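PDB 3OBK: delta-aminolevulinic acid dehydratase from Toxoplasma gondii ME49, which catalyses the condensation of two molecules of 5-aminolevulinic acid into porphobilinogen, an early step of tetrapyrrole biosynthesis. Local coordinates for residues A136-P139 with H145-V148; P221-D224 with H229-G232. All blocks are in the same frame, centred on the assembly; numbering follows the deposited sequence.

Both contacts lie at the C-terminal end of the TIM-barrel strands, with centres about 12 Å apart, and both touch the bound porphobilinogen. They follow one another along the chain. Contact 1 folds the loop after barrel strand 130-135 back on itself, before helix 158-175; contact 2 comes later, joining helix 220-226, which follows strand 206-213, to the loop leading on to helix 247-258. The two meet where His145 CE1 packs against Met230 CG at 4.0 Å, and backbone hydrogen bonds between Val231 and Met143 tie the loops together. Contact 1 binds the aminomethyl nitrogen of the product and contact 2 its acetate, alongside other pocket residues.

Contact 1. Residues A136-P139 with H145-V148; sequences ALDP and HDGV. With PBG (3-[5-(aminomethyl)-4-(carboxymethyl)-1H-pyrrol-3-yl]propanoic acid), chain L.
Asp138 and Asp146 bring their carboxylates together inside the long loop that follows strand 130-135 of the TIM barrel, a fold whose active site lies at the C-terminal ends of the strands. The turn of residues 136-139 and the returning segment 145-148 are joined by a backbone hydrogen bond from Leu137 N to Asp146 O (3.1 Å), the donor standing well above the carbonyl plane. Just beyond it, Asp138 CA lies 3.2 Å from His145 O, a CA-H...O contact.

Apolar packing continues away from the pocket. Leu137 CG is anti to its own carbonyl carbon (chi1 -56°), which carries CD1 over Gly147 CA and to within 3.9 Å of Val148 CG2. Gln164 and Leu165 of helix 158-175 also pack on Leu137.

The polar side faces the ligand. The two aspartate side chains run alongside each other and their carboxylates stack, planes 11° apart, with Asp138 OD1 3.2 Å from Asp146 OD1. Lys236 NZ forms a salt bridge with Asp146 OD1 and a long, weak ion pair with Asp138 OD2. The aminomethyl nitrogen of porphobilinogen, N1, bridges the pair on the pocket side. Porphobilinogen N1 donates a hydrogen bond to Asp146 OD2 (3.0 Å). A weak one runs from porphobilinogen N1 to Asp138 OD1 (3.1 Å), and Ala136 CB lies 3.5 Å from the same N1.

Contact 2. Residues P221-D224 with H229-G232; sequences PFRD and HMVG. With PBG (3-[5-(aminomethyl)-4-(carboxymethyl)-1H-pyrrol-3-yl]propanoic acid), chain L.
Arg223 runs along residues 229-230, its CB against the His229 ring and its guanidinium against Met230 SD, and this is the closely packed part of the contact between helix 220-226 and the loop after it. Arg223 CB sits over the centre of one face of the His229 ring in a CH-pi contact, 3.6 Å from the centroid and 11° off the ring normal. From there the chain, extended through CG, CD and NE, carries the guanidinium past His229 to Met230. The thioether lies over one face of the guanidinium, offset toward the rim, with Met230 SD 3.4 Å from Arg223 NH1. The guanidinium and imidazole planes are 80° apart.

The edge of the same guanidinium serves the ligand. Arg223 NH2 gives a hydrogen bond to porphobilinogen O2A at 2.6 Å, while NE adds a weak one to that oxygen, so a single acetate oxygen receives both donors. On the preceding residue, Phe222 stacks on the pyrrole in an offset (parallel-displaced) arrangement, with porphobilinogen C3A 3.4 Å above the phenyl centre; Phe93 meets this phenyl ring edge-to-face.

At the more exposed margin a firm polar link remains: His229 NE2 donates in its ring plane to Asp224 OD1 (2.7 Å), a nearly straight bond on the anti side, 33° out of the carboxylate plane. Asp224 OD2 is hydrogen-bonded to Ser63. Beyond this the contact is loose, and the chain leaves the helix, Val231 pairing through its backbone with Met143. Residues 221-232 probably belong to the active-site lid of porphobilinogen synthases, with Arg223 reaching from it to the acetate.

Contact 1. Residues A136-P139 with H145-V148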
# COMPACT_ATOMS: atom_id res chain seq x y z
N ALA A 136 37.09 -8.25 -5.44
CA ALA A 136 36.82 -9.65 -5.78
C ALA A 136 38.13 -10.27 -6.15
O ALA A 136 39.04 -9.61 -6.68
CB ALA A 136 35.82 -9.79 -6.92
N LEU A 137 38.27 -11.55 -5.83
CA LEU A 137 39.56 -12.20 -5.97
C LEU A 137 39.70 -12.86 -7.31
O LEU A 137 40.75 -13.37 -7.60
CB LEU A 137 39.75 -13.23 -4.88
CG LEU A 137 39.62 -12.70 -3.46
CD1 LEU A 137 39.93 -13.81 -2.47
CD2 LEU A 137 40.52 -11.51 -3.21
N ASP A 138 38.67 -12.89 -8.13
CA ASP A 138 38.78 -13.78 -9.29
C ASP A 138 39.83 -13.37 -10.28
O ASP A 138 40.40 -14.24 -10.91
CB ASP A 138 37.45 -14.13 -9.98
CG ASP A 138 36.49 -12.98 -10.13
OD1 ASP A 138 36.32 -12.16 -9.19
OD2 ASP A 138 35.82 -12.97 -11.18
N PRO A 139 40.12 -12.08 -10.42
CA PRO A 139 41.17 -11.76 -11.38
C PRO A 139 42.53 -12.21 -10.90
O PRO A 139 43.48 -12.24 -11.67
CB PRO A 139 41.12 -10.22 -11.48
CG PRO A 139 39.77 -9.79 -10.94
CD PRO A 139 39.35 -10.88 -9.99
N HIS A 145 37.81 -18.13 -9.00
CA HIS A 145 36.71 -17.80 -8.09
C HIS A 145 36.91 -16.46 -7.38
O HIS A 145 38.04 -16.01 -7.18
CB HIS A 145 36.52 -18.93 -7.10
CG HIS A 145 35.89 -20.14 -7.70
ND1 HIS A 145 34.53 -20.26 -7.86
CD2 HIS A 145 36.44 -21.25 -8.24
CE1 HIS A 145 34.26 -21.41 -8.44
NE2 HIS A 145 35.40 -22.03 -8.70
N ASP A 146 35.79 -15.84 -7.01
CA ASP A 146 35.78 -14.53 -6.36
C ASP A 146 36.24 -14.60 -4.91
O ASP A 146 36.48 -13.59 -4.29
CB ASP A 146 34.39 -13.90 -6.38
CG ASP A 146 33.84 -13.69 -7.79
OD1 ASP A 146 34.14 -14.47 -8.70
OD2 ASP A 146 33.04 -12.76 -7.96
N GLY A 147 36.35 -15.80 -4.35
CA GLY A 147 36.88 -15.99 -3.01
C GLY A 147 37.93 -17.08 -2.92
O GLY A 147 38.28 -17.74 -3.93
N VAL A 148 38.43 -17.28 -1.71
CA VAL A 148 39.41 -18.32 -1.45
C VAL A 148 38.74 -19.69 -1.44
O VAL A 148 37.70 -19.86 -0.84
CB VAL A 148 40.10 -18.11 -0.12
CG1 VAL A 148 41.09 -19.23 0.13
CG2 VAL A 148 40.82 -16.76 -0.11
CHA PBG L . 34.29 -10.54 -11.06
C1A PBG L . 33.53 -9.86 -12.15
C2A PBG L . 32.86 -10.47 -13.20
C3A PBG L . 32.31 -9.44 -13.95
C4A PBG L . 32.59 -8.26 -13.29
NA PBG L . 33.35 -8.53 -12.22
C5A PBG L . 32.86 -11.92 -13.60
C6A PBG L . 32.16 -12.86 -12.71
O1A PBG L . 31.94 -12.46 -11.53
O2A PBG L . 31.89 -14.01 -13.10
C7A PBG L . 31.57 -9.61 -15.22
C8A PBG L . 31.32 -8.39 -16.02
C9A PBG L . 30.87 -8.55 -17.41
O3A PBG L . 31.06 -7.61 -18.18
O4A PBG L . 30.57 -9.64 -17.91
N1 PBG L . 33.79 -10.44 -9.72

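Contact 2. Residues P221-D224 with H229-G232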
# COMPACT_ATOMS: atom_id res chain seq x y z
N PRO A 221 32.57 -13.46 -22.09
CA PRO A 221 33.59 -12.63 -22.74
C PRO A 221 34.42 -11.82 -21.75
O PRO A 221 35.61 -11.63 -21.97
CB PRO A 221 32.77 -11.73 -23.68
CG PRO A 221 31.53 -12.53 -23.96
CD PRO A 221 31.24 -13.28 -22.70
N PHE A 222 33.81 -11.37 -20.65
CA PHE A 222 34.60 -10.77 -19.59
C PHE A 222 35.72 -11.76 -19.11
O PHE A 222 36.89 -11.38 -18.97
CB PHE A 222 33.69 -10.33 -18.44
CG PHE A 222 34.42 -9.80 -17.22
CD1 PHE A 222 34.93 -10.67 -16.26
CD2 PHE A 222 34.54 -8.42 -17.01
CE1 PHE A 222 35.57 -10.18 -15.14
CE2 PHE A 222 35.16 -7.91 -15.90
CZ PHE A 222 35.71 -8.78 -14.96
N ARG A 223 35.34 -13.02 -18.87
CA ARG A 223 36.29 -14.00 -18.40
C ARG A 223 37.35 -14.35 -19.46
O ARG A 223 38.44 -14.79 -19.11
CB ARG A 223 35.56 -15.25 -17.92
CG ARG A 223 34.73 -15.01 -16.66
CD ARG A 223 33.84 -16.18 -16.33
NE ARG A 223 32.94 -15.93 -15.21
CZ ARG A 223 31.86 -16.67 -14.94
NH1 ARG A 223 31.54 -17.71 -15.71
NH2 ARG A 223 31.08 -16.37 -13.91
N ASP A 224 37.05 -14.16 -20.74
CA ASP A 224 38.09 -14.25 -21.76
C ASP A 224 39.05 -13.09 -21.58
O ASP A 224 40.26 -13.28 -21.65
CB ASP A 224 37.50 -14.23 -23.17
CG ASP A 224 36.60 -15.43 -23.47
OD1 ASP A 224 36.74 -16.49 -22.81
OD2 ASP A 224 35.73 -15.31 -24.39
N HIS A 229 38.38 -17.78 -16.31
CA HIS A 229 37.45 -18.88 -16.28
C HIS A 229 37.72 -19.82 -15.11
O HIS A 229 38.87 -20.11 -14.79
CB HIS A 229 37.50 -19.63 -17.59
CG HIS A 229 36.85 -18.90 -18.72
ND1 HIS A 229 35.47 -18.84 -18.86
CD2 HIS A 229 37.37 -18.18 -19.74
CE1 HIS A 229 35.18 -18.13 -19.93
NE2 HIS A 229 36.31 -17.72 -20.49
N MET A 230 36.64 -20.29 -14.49
CA MET A 230 36.69 -21.18 -13.35
C MET A 230 37.35 -22.51 -13.74
O MET A 230 37.13 -23.04 -14.83
CB MET A 230 35.28 -21.48 -12.83
CG MET A 230 34.48 -20.28 -12.31
SD MET A 230 33.44 -19.41 -13.53
CE MET A 230 32.31 -20.72 -14.07
N VAL A 231 38.14 -23.04 -12.82
CA VAL A 231 38.87 -24.28 -13.05
C VAL A 231 37.99 -25.50 -12.82
O VAL A 231 37.07 -25.45 -12.00
CB VAL A 231 40.09 -24.35 -12.11
CG1 VAL A 231 40.54 -25.78 -11.87
CG2 VAL A 231 41.23 -23.50 -12.69
N GLY A 232 38.27 -26.57 -13.57
CA GLY A 232 37.82 -27.92 -13.20
C GLY A 232 36.34 -28.18 -13.39
O GLY A 232 35.77 -29.11 -12.77
CHA PBG L . 34.29 -10.54 -11.06
C1A PBG L . 33.53 -9.86 -12.15
C2A PBG L . 32.86 -10.47 -13.20
C3A PBG L . 32.31 -9.44 -13.95
C4A PBG L . 32.59 -8.26 -13.29
NA PBG L . 33.35 -8.53 -12.22
C5A PBG L . 32.86 -11.92 -13.60
C6A PBG L . 32.16 -12.86 -12.71
O1A PBG L . 31.94 -12.46 -11.53
O2A PBG L . 31.89 -14.01 -13.10
C7A PBG L . 31.57 -9.61 -15.22
C8A PBG L . 31.32 -8.39 -16.02
C9A PBG L . 30.87 -8.55 -17.41
O3A PBG L . 31.06 -7.61 -18.18
O4A PBG L . 30.57 -9.64 -17.91
N1 PBG L . 33.79 -10.44 -9.72